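Side-chain contacts in malonyl coenzyme A-acyl carrier protein transacylase (Helicobacter pylori, PDB 2H1Y), which probably transfers the malonyl group from malonyl-CoA to holo-acyl carrier protein, the step that supplies malonyl units for fatty acid synthesis: residues A[156-159]-A[160-164]; A[246-249]-A[250-253]. One frame throughout, in Å; residues are numbered along the deposited sequence.

Contact 1 of 2, residues A[156-159]-A[160-164]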
loop_
_atom_site.group_PDB
_atom_site.type_symbol
_atom_site.label_atom_id
_atom_site.label_comp_id
_atom_site.label_asym_id
_atom_site.label_seq_id
_atom_site.Cartn_x
_atom_site.Cartn_y
_atom_site.Cartn_z
ATOM N N LEU A 156 -13.382 -6.172 16.446
ATOM C CA LEU A 156 -14.401 -6.540 15.497
ATOM C C LEU A 156 -15.765 -6.415 16.160
ATOM O O LEU A 156 -16.632 -5.670 15.683
ATOM C CB LEU A 156 -14.156 -7.948 14.961
ATOM C CG LEU A 156 -14.749 -8.172 13.561
ATOM C CD1 LEU A 156 -13.855 -7.602 12.444
ATOM C CD2 LEU A 156 -15.029 -9.653 13.323
ATOM N N SER A 157 -15.949 -7.083 17.292
ATOM C CA SER A 157 -17.255 -7.018 17.948
ATOM C C SER A 157 -17.553 -5.675 18.587
ATOM O O SER A 157 -18.719 -5.295 18.693
ATOM C CB SER A 157 -17.483 -8.167 18.930
ATOM O OG SER A 157 -16.320 -8.412 19.674
ATOM N N LEU A 158 -16.521 -4.940 18.986
ATOM C CA LEU A 158 -16.749 -3.575 19.465
ATOM C C LEU A 158 -17.258 -2.676 18.340
ATOM O O LEU A 158 -18.198 -1.907 18.539
ATOM C CB LEU A 158 -15.505 -2.980 20.106
ATOM C CG LEU A 158 -15.512 -1.471 20.373
ATOM C CD1 LEU A 158 -16.551 -1.090 21.393
ATOM C CD2 LEU A 158 -14.162 -1.029 20.858
ATOM N N CYS A 159 -16.669 -2.786 17.154
ATOM C CA CYS A 159 -17.090 -1.927 16.040
ATOM C C CYS A 159 -18.499 -2.253 15.602
ATOM O O CYS A 159 -19.278 -1.356 15.310
ATOM C CB CYS A 159 -16.116 -2.013 14.867
ATOM S SG CYS A 159 -14.601 -1.073 15.142
ATOM N N GLN A 160 -18.818 -3.546 15.588
ATOM C CA GLN A 160 -20.121 -4.052 15.149
ATOM C C GLN A 160 -21.258 -3.680 16.075
ATOM O O GLN A 160 -22.403 -3.584 15.645
ATOM C CB GLN A 160 -20.080 -5.569 14.953
ATOM C CG GLN A 160 -19.283 -5.981 13.708
ATOM C CD GLN A 160 -19.274 -7.481 13.499
ATOM O OE1 GLN A 160 -19.905 -8.226 14.260
ATOM N NE2 GLN A 160 -18.554 -7.940 12.465
ATOM N N ARG A 161 -20.944 -3.456 17.339
ATOM C CA ARG A 161 -21.937 -2.921 18.259
ATOM C C ARG A 161 -21.860 -1.380 18.409
ATOM O O ARG A 161 -22.499 -0.806 19.288
ATOM C CB ARG A 161 -21.853 -3.663 19.607
ATOM C CG ARG A 161 -20.737 -3.222 20.523
ATOM C CD ARG A 161 -21.290 -2.406 21.698
ATOM N NE ARG A 161 -20.227 -1.940 22.601
ATOM C CZ ARG A 161 -19.308 -2.732 23.137
ATOM N NH1 ARG A 161 -19.313 -4.030 22.868
ATOM N NH2 ARG A 161 -18.371 -2.225 23.925
ATOM N N THR A 162 -21.096 -0.715 17.542
ATOM C CA THR A 162 -20.876 0.741 17.650
ATOM C C THR A 162 -21.123 1.450 16.327
ATOM O O THR A 162 -20.495 1.133 15.318
ATOM C CB THR A 162 -19.431 1.089 18.143
ATOM O OG1 THR A 162 -19.230 0.584 19.476
ATOM C CG2 THR A 162 -19.195 2.599 18.133
ATOM N N LYS A 163 -22.035 2.414 16.346
ATOM C CA LYS A 163 -22.337 3.225 15.166
ATOM C C LYS A 163 -21.115 4.017 14.675
ATOM O O LYS A 163 -20.353 4.564 15.471
ATOM C CB LYS A 163 -23.519 4.181 15.435
ATOM C CG LYS A 163 -24.895 3.478 15.657
ATOM C CD LYS A 163 -26.091 4.492 15.621
ATOM C CE LYS A 163 -27.330 4.027 16.424
ATOM N NZ LYS A 163 -28.039 2.854 15.811
ATOM N N ASN A 164 -20.936 4.024 13.359
ATOM C CA ASN A 164 -19.983 4.887 12.675
ATOM C C ASN A 164 -18.491 4.554 12.822
ATOM O O ASN A 164 -17.632 5.394 12.572
ATOM C CB ASN A 164 -20.300 6.362 12.961
ATOM C CG ASN A 164 -21.613 6.819 12.295
ATOM O OD1 ASN A 164 -22.324 7.669 12.825
ATOM N ND2 ASN A 164 -21.932 6.247 11.130
#

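Contact 2 of 2, residues A[246-249]-A[250-253]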
loop_
_atom_site.group_PDB
_atom_site.type_symbol
_atom_site.label_atom_id
_atom_site.label_comp_id
_atom_site.label_asym_id
_atom_site.label_seq_id
_atom_site.Cartn_x
_atom_site.Cartn_y
_atom_site.Cartn_z
ATOM N N TYR A 246 -4.693 -13.822 -7.225
ATOM C CA TYR A 246 -5.323 -13.565 -8.528
ATOM C C TYR A 246 -4.331 -13.067 -9.566
ATOM O O TYR A 246 -3.299 -12.492 -9.224
ATOM C CB TYR A 246 -6.512 -12.609 -8.423
ATOM C CG TYR A 246 -6.195 -11.193 -7.978
ATOM C CD1 TYR A 246 -6.109 -10.865 -6.607
ATOM C CD2 TYR A 246 -6.023 -10.163 -8.912
ATOM C CE1 TYR A 246 -5.845 -9.565 -6.190
ATOM C CE2 TYR A 246 -5.739 -8.846 -8.492
ATOM C CZ TYR A 246 -5.664 -8.562 -7.133
ATOM O OH TYR A 246 -5.399 -7.285 -6.713
ATOM N N HIS A 247 -4.658 -13.286 -10.838
ATOM C CA HIS A 247 -3.715 -13.067 -11.938
ATOM C C HIS A 247 -4.399 -12.733 -13.270
ATOM O O HIS A 247 -3.855 -13.063 -14.341
ATOM C CB HIS A 247 -2.856 -14.319 -12.112
ATOM C CG HIS A 247 -3.663 -15.574 -12.178
ATOM N ND1 HIS A 247 -4.393 -16.043 -11.100
ATOM C CD2 HIS A 247 -3.904 -16.431 -13.199
ATOM C CE1 HIS A 247 -5.028 -17.148 -11.449
ATOM N NE2 HIS A 247 -4.750 -17.402 -12.717
ATOM N N ASN A 248 -5.585 -12.115 -13.209
ATOM C CA ASN A 248 -6.247 -11.582 -14.421
ATOM C C ASN A 248 -7.045 -10.292 -14.229
ATOM O O ASN A 248 -7.254 -9.838 -13.092
ATOM C CB ASN A 248 -7.081 -12.651 -15.162
ATOM C CG ASN A 248 -8.137 -13.273 -14.294
ATOM O OD1 ASN A 248 -8.067 -14.455 -14.021
ATOM N ND2 ASN A 248 -9.111 -12.486 -13.842
ATOM N N LYS A 249 -7.503 -9.730 -15.347
ATOM C CA LYS A 249 -8.185 -8.438 -15.361
ATOM C C LYS A 249 -9.512 -8.466 -14.632
ATOM O O LYS A 249 -9.803 -7.576 -13.821
ATOM C CB LYS A 249 -8.397 -7.953 -16.791
ATOM C CG LYS A 249 -9.193 -6.674 -16.882
ATOM C CD LYS A 249 -8.921 -5.923 -18.162
ATOM C CE LYS A 249 -9.903 -4.754 -18.261
ATOM N NZ LYS A 249 -9.699 -3.918 -19.481
ATOM N N ALA A 250 -10.314 -9.486 -14.910
ATOM C CA ALA A 250 -11.648 -9.582 -14.332
ATOM C C ALA A 250 -11.559 -9.581 -12.812
ATOM O O ALA A 250 -12.268 -8.845 -12.126
ATOM C CB ALA A 250 -12.350 -10.833 -14.839
ATOM N N LYS A 251 -10.667 -10.405 -12.297
ATOM C CA LYS A 251 -10.448 -10.525 -10.874
ATOM C C LYS A 251 -9.855 -9.246 -10.260
ATOM O O LYS A 251 -10.380 -8.724 -9.273
ATOM C CB LYS A 251 -9.587 -11.757 -10.599
ATOM C CG LYS A 251 -10.399 -13.047 -10.490
ATOM C CD LYS A 251 -11.105 -13.076 -9.141
ATOM C CE LYS A 251 -12.072 -14.224 -9.004
ATOM N NZ LYS A 251 -12.868 -13.979 -7.770
ATOM N N ALA A 252 -8.789 -8.724 -10.858
ATOM C CA ALA A 252 -8.269 -7.424 -10.438
ATOM C C ALA A 252 -9.366 -6.350 -10.343
ATOM O O ALA A 252 -9.476 -5.686 -9.305
ATOM C CB ALA A 252 -7.134 -6.966 -11.350
ATOM N N VAL A 253 -10.175 -6.194 -11.405
ATOM C CA VAL A 253 -11.290 -5.217 -11.428
ATOM C C VAL A 253 -12.146 -5.425 -10.206
ATOM O O VAL A 253 -12.397 -4.484 -9.462
ATOM C CB VAL A 253 -12.217 -5.312 -12.704
ATOM C CG1 VAL A 253 -13.450 -4.385 -12.569
ATOM C CG2 VAL A 253 -11.452 -4.983 -13.994
#

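Contact 1 of 2, residues A[156-159]-A[160-164]
Leu-156 and Gln-160 share the last full helical turn, where Gln-160 N donates to Leu-156 O at 3.0 Å, and Arg-161 N follows with a more bent bond to Ser-157 O. Arg-161 is the first residue to leave helical geometry. Beyond it the pattern shortens by one residue: Thr-162 N bonds to Cys-159 O at 2.9 Å. The carbonyl of Leu-158 is taken by a side chain. Thr-162 OG1 donates to Leu-158 O at 2.9 Å, with a C=O...O angle of 151°. The hydroxyl gets there because it sits beside its own backbone N (chi1 -63°), turned back over the helix end. Arg-161 N adds a weak bond to the same oxygen.

Leu-158 also meets Arg-161. Its CD1 methyl lies over one face of the guanidinium, displaced toward the rim, with CD1 to NH2 at 3.3 Å. Leu-156 and Gln-160 run side by side in the same direction. Gln-160 NE2 comes no nearer than 4.0 Å to Leu-156 CG, a loose van der Waals contact.

Cys-159 packs on Val-165 and Cys-167 of strand 165-172, while Leu-158 packs on Leu-192 and Met-195 of helix 189-195. Helix 152-160 thus touches both that helix and the four-stranded sheet of the small ferredoxin-like subdomain. Chemically, the C-terminal carbonyls are met in turn by main-chain N-H groups and one threonine hydroxyl. Leu-158 O thus stays bonded although the helix has ended there and the chain turns toward strand 165-172.

Contact 2 of 2, residues A[246-249]-A[250-253]
Tyr-246 lays its ring obliquely against the first turn of helix 249-259. Its CE2 is 3.5 Å from Ala-252 CA and 3.7 Å from Ala-252 CB. Its CB meets Lys-251 CB at 3.9 Å. The ring reaches the helix because CG stands between the backbone N and the carbonyl carbon (chi1 65°). Lys-251 bends at chi2 (-76°), and the end of its chain leads away from the turn.

Two main-chain bonds start the helix. Ala-252 N donates to Asn-248 O at 2.9 Å, and Val-253 N donates to Lys-249 O at 2.8 Å. Ala-252 thus meets both the tyrosine ring and the N-cap carbonyl, and its CB lies 3.4 Å from Asn-248 O. The side chains of Lys-249 and Val-253 meet at an angle to one another, CG to CG2 at 4.0 Å. Val-253 CG2 also comes within 3.1 Å of Lys-249 O, so that methyl lies close beside the bonded carbonyl.

Asn-248 holds the N-cap position. Only His-247 separates it from strand 245-246, an outermost strand of the mixed sheet in the large alpha/beta subdomain of this acyltransferase. The contact is thus the tight strand-to-helix turn at the edge of that sheet.

Further out, the fixed ends lie on other elements. Lys-249 is extended all along, and its NZ donates to the carbonyls of Glu-226 and Leu-229, at and just past the C-terminal end of helix 218-228, the helix on which Val-253 packs. Two carbonyls there would help to hold the ammonium. At the far end of the tyrosine, OH is hydrogen-bonded to Glu-107 OE1 of helix 105-116.

From the N terminus, contact 1 comes first. It ends helix 152-160 and leads into strand 165-172 of the four-stranded antiparallel sheet. Contact 2 opens later, after that sheet is complete. There the chain leaves strand 245-246 of the mixed sheet and enters helix 249-259. Each contact closes one short local turn, and the two follow in series without nesting or crossing. The centres of contact 1 and contact 2 are about 32 Å apart. The nearest atoms of contact 1 and contact 2 are about 20 Å apart. One is a helix-to-strand turn in the small subdomain, the other a strand-to-helix turn in the large one. They do not touch, and each is local to its own subdomain.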